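Local coordinates for protein phospholipase C beta (Meleagris gallopavo, PDB 1JAD) that forms the long helical, dimeric C-terminal region of a phospholipase C beta, a coiled-coil-like bundle of extended helices, at residues E115-R118 against E119-A123; Q194-L197 against E198-A202. One frame throughout, in Å; residues are numbered along the deposited sequence.

Interaction 1 of 2, residues E115-R118 against E119-A123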
loop_
_atom_site.group_PDB
_atom_site.type_symbol
_atom_site.label_atom_id
_atom_site.label_comp_id
_atom_site.label_asym_id
_atom_site.label_seq_id
_atom_site.Cartn_x
_atom_site.Cartn_y
_atom_site.Cartn_z
ATOM N N GLU A 115 -2.568 -5.364 -5.484
ATOM C CA GLU A 115 -3.973 -5.551 -5.160
ATOM C C GLU A 115 -4.114 -6.772 -4.260
ATOM O O GLU A 115 -4.476 -6.657 -3.089
ATOM C CB GLU A 115 -4.790 -5.759 -6.443
ATOM C CG GLU A 115 -6.166 -6.396 -6.219
ATOM C CD GLU A 115 -6.932 -6.661 -7.512
ATOM O OE1 GLU A 115 -7.941 -7.396 -7.457
ATOM O OE2 GLU A 115 -6.537 -6.130 -8.577
ATOM N N LEU A 116 -3.820 -7.942 -4.821
ATOM C CA LEU A 116 -3.913 -9.210 -4.095
ATOM C C LEU A 116 -3.262 -9.108 -2.710
ATOM O O LEU A 116 -3.892 -9.414 -1.693
ATOM C CB LEU A 116 -3.243 -10.319 -4.914
ATOM C CG LEU A 116 -3.715 -10.460 -6.370
ATOM C CD1 LEU A 116 -2.848 -11.486 -7.102
ATOM C CD2 LEU A 116 -5.183 -10.851 -6.408
ATOM N N ALA A 117 -2.004 -8.675 -2.680
ATOM C CA ALA A 117 -1.270 -8.515 -1.430
ATOM C C ALA A 117 -2.082 -7.660 -0.465
ATOM O O ALA A 117 -2.383 -8.078 0.655
ATOM C CB ALA A 117 0.077 -7.857 -1.696
ATOM N N ARG A 118 -2.430 -6.459 -0.912
ATOM C CA ARG A 118 -3.221 -5.533 -0.110
ATOM C C ARG A 118 -4.393 -6.207 0.595
ATOM O O ARG A 118 -4.618 -5.983 1.782
ATOM C CB ARG A 118 -3.770 -4.406 -0.989
ATOM C CG ARG A 118 -3.072 -3.058 -0.845
ATOM C CD ARG A 118 -3.283 -2.447 0.536
ATOM N NE ARG A 118 -2.860 -1.048 0.588
ATOM C CZ ARG A 118 -1.641 -0.612 0.274
ATOM N NH1 ARG A 118 -0.701 -1.466 -0.126
ATOM N NH2 ARG A 118 -1.360 0.685 0.360
ATOM N N GLU A 119 -5.137 -7.030 -0.135
ATOM C CA GLU A 119 -6.300 -7.690 0.445
ATOM C C GLU A 119 -5.943 -8.655 1.568
ATOM O O GLU A 119 -6.577 -8.661 2.626
ATOM C CB GLU A 119 -7.085 -8.422 -0.642
ATOM C CG GLU A 119 -8.331 -9.112 -0.132
ATOM C CD GLU A 119 -9.102 -9.792 -1.238
ATOM O OE1 GLU A 119 -8.490 -10.595 -1.975
ATOM O OE2 GLU A 119 -10.318 -9.531 -1.365
ATOM N N LYS A 120 -4.928 -9.475 1.335
ATOM C CA LYS A 120 -4.501 -10.434 2.336
ATOM C C LYS A 120 -3.927 -9.718 3.550
ATOM O O LYS A 120 -4.275 -10.029 4.686
ATOM C CB LYS A 120 -3.476 -11.392 1.725
ATOM C CG LYS A 120 -4.072 -12.219 0.591
ATOM C CD LYS A 120 -3.126 -13.279 0.067
ATOM C CE LYS A 120 -3.853 -14.176 -0.923
ATOM N NZ LYS A 120 -5.085 -14.777 -0.319
ATOM N N GLN A 121 -3.073 -8.736 3.301
ATOM C CA GLN A 121 -2.451 -7.980 4.373
ATOM C C GLN A 121 -3.471 -7.315 5.289
ATOM O O GLN A 121 -3.238 -7.169 6.499
ATOM C CB GLN A 121 -1.487 -6.961 3.776
ATOM C CG GLN A 121 -0.406 -7.638 2.946
ATOM C CD GLN A 121 0.554 -6.672 2.304
ATOM O OE1 GLN A 121 1.546 -7.079 1.696
ATOM N NE2 GLN A 121 0.269 -5.381 2.428
ATOM N N ILE A 122 -4.606 -6.920 4.721
ATOM C CA ILE A 122 -5.656 -6.313 5.524
ATOM C C ILE A 122 -6.279 -7.397 6.393
ATOM O O ILE A 122 -6.558 -7.175 7.575
ATOM C CB ILE A 122 -6.754 -5.673 4.644
ATOM C CG1 ILE A 122 -6.235 -4.369 4.031
ATOM C CG2 ILE A 122 -8.009 -5.412 5.471
ATOM C CD1 ILE A 122 -5.909 -3.292 5.067
ATOM N N ALA A 123 -6.477 -8.575 5.807
ATOM C CA ALA A 123 -7.070 -9.688 6.529
ATOM C C ALA A 123 -6.156 -10.148 7.654
ATOM O O ALA A 123 -6.623 -10.556 8.707
ATOM C CB ALA A 123 -7.342 -10.830 5.583
#
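Residues 115-118 and 119-123 form successive turns of helix 75-155, where Glu119, Lys120, Gln121 and Ile122 each donate a backbone N-H to the carbonyl four residues earlier. The bond from Gln121 N to Ala117 O is short at 2.8 Å and practically straight, 178° at the hydrogen, whereas that from Ile122 N to Arg118 O is more bent, at 143°. The side chain of Gln121 returns over this straight bond. With CG anti to its own carbonyl carbon (chi1 -59°) and the rest extended, it runs back along the preceding turn, where Gln121 CG lies 3.1 Å from Ala117 O and Gln121 OE1 stops 3.8 Å from Ala117 CB. The oxygen end of the amide thus comes to rest beside the alanine methyl, and the two meet by van der Waals contact. Ile122 repeats the theme with carbon alone, its CG1 resting 3.2 Å from Arg118 O. Around the helix, Lys120 lays CG against Leu116 O at 3.6 Å before its amino end leads off. The two acids stay apart: Glu115 OE1 and Glu119 OE1 are 6.4 Å from each other. Leu116 and Lys120 touch Met27, Gln121 touches Thr18, and Arg118 packs on Thr114 of the second subunit. Across these two turns, main-chain hydrogen bonds therefore supply the polar cohesion, while aliphatic parts of the side chains shield the carbonyls; the carboxylate of Glu115 finds its positive partner in Lys112, through a salt bridge, and not across these turns.

Interaction 2 of 2, residues Q194-L197 against E198-A202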
loop_
_atom_site.group_PDB
_atom_site.type_symbol
_atom_site.label_atom_id
_atom_site.label_comp_id
_atom_site.label_asym_id
_atom_site.label_seq_id
_atom_site.Cartn_x
_atom_site.Cartn_y
_atom_site.Cartn_z
ATOM N N GLN A 194 2.118 -6.548 15.656
ATOM C CA GLN A 194 1.627 -5.759 14.527
ATOM C C GLN A 194 2.774 -5.056 13.812
ATOM O O GLN A 194 2.845 -5.035 12.584
ATOM C CB GLN A 194 0.568 -4.744 14.980
ATOM C CG GLN A 194 0.160 -3.804 13.859
ATOM C CD GLN A 194 -0.944 -2.824 14.232
ATOM O OE1 GLN A 194 -1.126 -1.819 13.554
ATOM N NE2 GLN A 194 -1.696 -3.119 15.279
ATOM N N GLN A 195 3.693 -4.501 14.590
ATOM C CA GLN A 195 4.846 -3.817 14.044
ATOM C C GLN A 195 5.658 -4.733 13.131
ATOM O O GLN A 195 6.046 -4.350 12.023
ATOM C CB GLN A 195 5.691 -3.292 15.206
ATOM C CG GLN A 195 7.103 -2.846 14.863
ATOM C CD GLN A 195 8.052 -4.028 14.698
ATOM O OE1 GLN A 195 8.303 -4.782 15.653
ATOM N NE2 GLN A 195 8.571 -4.206 13.485
ATOM N N LYS A 196 5.911 -5.952 13.588
ATOM C CA LYS A 196 6.697 -6.908 12.817
ATOM C C LYS A 196 5.917 -7.279 11.550
ATOM O O LYS A 196 6.481 -7.399 10.460
ATOM C CB LYS A 196 6.946 -8.163 13.665
ATOM C CG LYS A 196 8.258 -8.908 13.387
ATOM C CD LYS A 196 8.429 -9.363 11.949
ATOM C CE LYS A 196 9.806 -10.021 11.752
ATOM N NZ LYS A 196 10.962 -9.122 12.123
ATOM N N LEU A 197 4.610 -7.451 11.710
ATOM C CA LEU A 197 3.732 -7.814 10.603
ATOM C C LEU A 197 3.738 -6.750 9.505
ATOM O O LEU A 197 3.889 -7.056 8.321
ATOM C CB LEU A 197 2.309 -8.021 11.136
ATOM C CG LEU A 197 1.236 -8.542 10.179
ATOM C CD1 LEU A 197 -0.026 -8.909 10.936
ATOM C CD2 LEU A 197 0.940 -7.484 9.152
ATOM N N GLU A 198 3.572 -5.495 9.897
ATOM C CA GLU A 198 3.555 -4.416 8.922
ATOM C C GLU A 198 4.914 -4.340 8.265
ATOM O O GLU A 198 5.055 -3.937 7.112
ATOM C CB GLU A 198 3.220 -3.090 9.608
ATOM C CG GLU A 198 1.974 -3.160 10.450
ATOM C CD GLU A 198 1.569 -1.824 11.016
ATOM O OE1 GLU A 198 2.432 -1.139 11.606
ATOM O OE2 GLU A 198 0.375 -1.461 10.884
ATOM N N GLU A 199 5.923 -4.760 9.006
ATOM C CA GLU A 199 7.287 -4.739 8.509
ATOM C C GLU A 199 7.468 -5.714 7.343
ATOM O O GLU A 199 8.090 -5.383 6.343
ATOM C CB GLU A 199 8.228 -5.088 9.652
ATOM C CG GLU A 199 9.676 -4.807 9.381
ATOM C CD GLU A 199 10.534 -5.148 10.580
ATOM O OE1 GLU A 199 10.700 -6.354 10.871
ATOM O OE2 GLU A 199 11.021 -4.209 11.244
ATOM N N LYS A 200 6.926 -6.917 7.470
ATOM C CA LYS A 200 7.039 -7.904 6.406
ATOM C C LYS A 200 6.331 -7.379 5.168
ATOM O O LYS A 200 6.891 -7.364 4.072
ATOM C CB LYS A 200 6.415 -9.230 6.841
ATOM C CG LYS A 200 7.252 -10.008 7.845
ATOM C CD LYS A 200 6.545 -11.272 8.256
ATOM C CE LYS A 200 7.430 -12.126 9.141
ATOM N NZ LYS A 200 8.636 -12.570 8.384
ATOM N N GLN A 201 5.098 -6.923 5.357
ATOM C CA GLN A 201 4.317 -6.372 4.266
ATOM C C GLN A 201 5.117 -5.313 3.516
ATOM O O GLN A 201 5.110 -5.283 2.279
ATOM C CB GLN A 201 3.011 -5.821 4.834
ATOM C CG GLN A 201 2.185 -6.955 5.412
ATOM C CD GLN A 201 1.022 -6.516 6.268
ATOM O OE1 GLN A 201 0.144 -7.328 6.595
ATOM N NE2 GLN A 201 1.013 -5.248 6.669
ATOM N N ALA A 202 5.841 -4.467 4.250
ATOM C CA ALA A 202 6.638 -3.429 3.595
ATOM C C ALA A 202 7.715 -4.078 2.736
ATOM O O ALA A 202 7.947 -3.671 1.586
ATOM C CB ALA A 202 7.269 -2.512 4.619
#
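Leu197, Glu198 and Lys196 dominate this contact between two consecutive turns of helix 161-245, one of the long helices of an elongated, coiled-coil-like bundle. Main-chain bonds of the i to i+4 pattern tie the turns together, the shortest being Glu198 N to Gln194 O at 2.8 Å. Leu197 faces the neighbouring helix 75-155, touching Leu125 there as well as Pro16 in a loop. It lies beside Gln201, whose modelled amide is in doubt; the sound link between the two is the backbone bond from Gln201 N to Leu197 O, 3.2 Å long and straight at 178°. Glu198 points its carboxylate back at the preceding turn. Its CG is anti to the carbonyl carbon (chi1 -52°), which brings Glu198 CG to 3.0 Å from Gln194 O and sets Glu198 CD 3.7 Å from Gln194 CG. The acid also packs on Gln209 of the second subunit. On another face of the helix, Lys196 bends at chi2 and chi4, curling its amino group round to Glu199. Beside that pair, Gln195 and Glu199 run alongside each other in the same direction, with amide and carboxylate turned 62° apart. Lys200 follows Lys196 one turn on, and their aliphatic portions approach to 4.1 Å between Lys196 CD and Lys200 CE. The amino nitrogens, Lys196 NZ and Lys200 NZ, remain 5.6 Å apart. Opposite charge thus probably offsets some of the local positive potential: Lys196 NZ meets Glu199 OE1 at 3.0 Å in a salt bridge, nearly in line with the C-O bond of that oxygen.

In the fold
Interaction 1 lies on helix 75-155 and interaction 2 on helix 161-245, the next helix in the chain, with their centres about 13 Å apart. They meet directly where the side chains of Gln121 and Gln201 pack against each other, and Thr18 touches both glutamines. Each contact is partly buried: Leu116 and Ala117 are the buried residues of interaction 1, Gln194, Leu197 and Gln201 those of interaction 2. Their chemistry diverges on the exposed side, since interaction 2 contains an internal salt bridge whereas Glu115 of interaction 1 pairs with Lys112, outside its segments. Both reach the second subunit, interaction 2 through more residues.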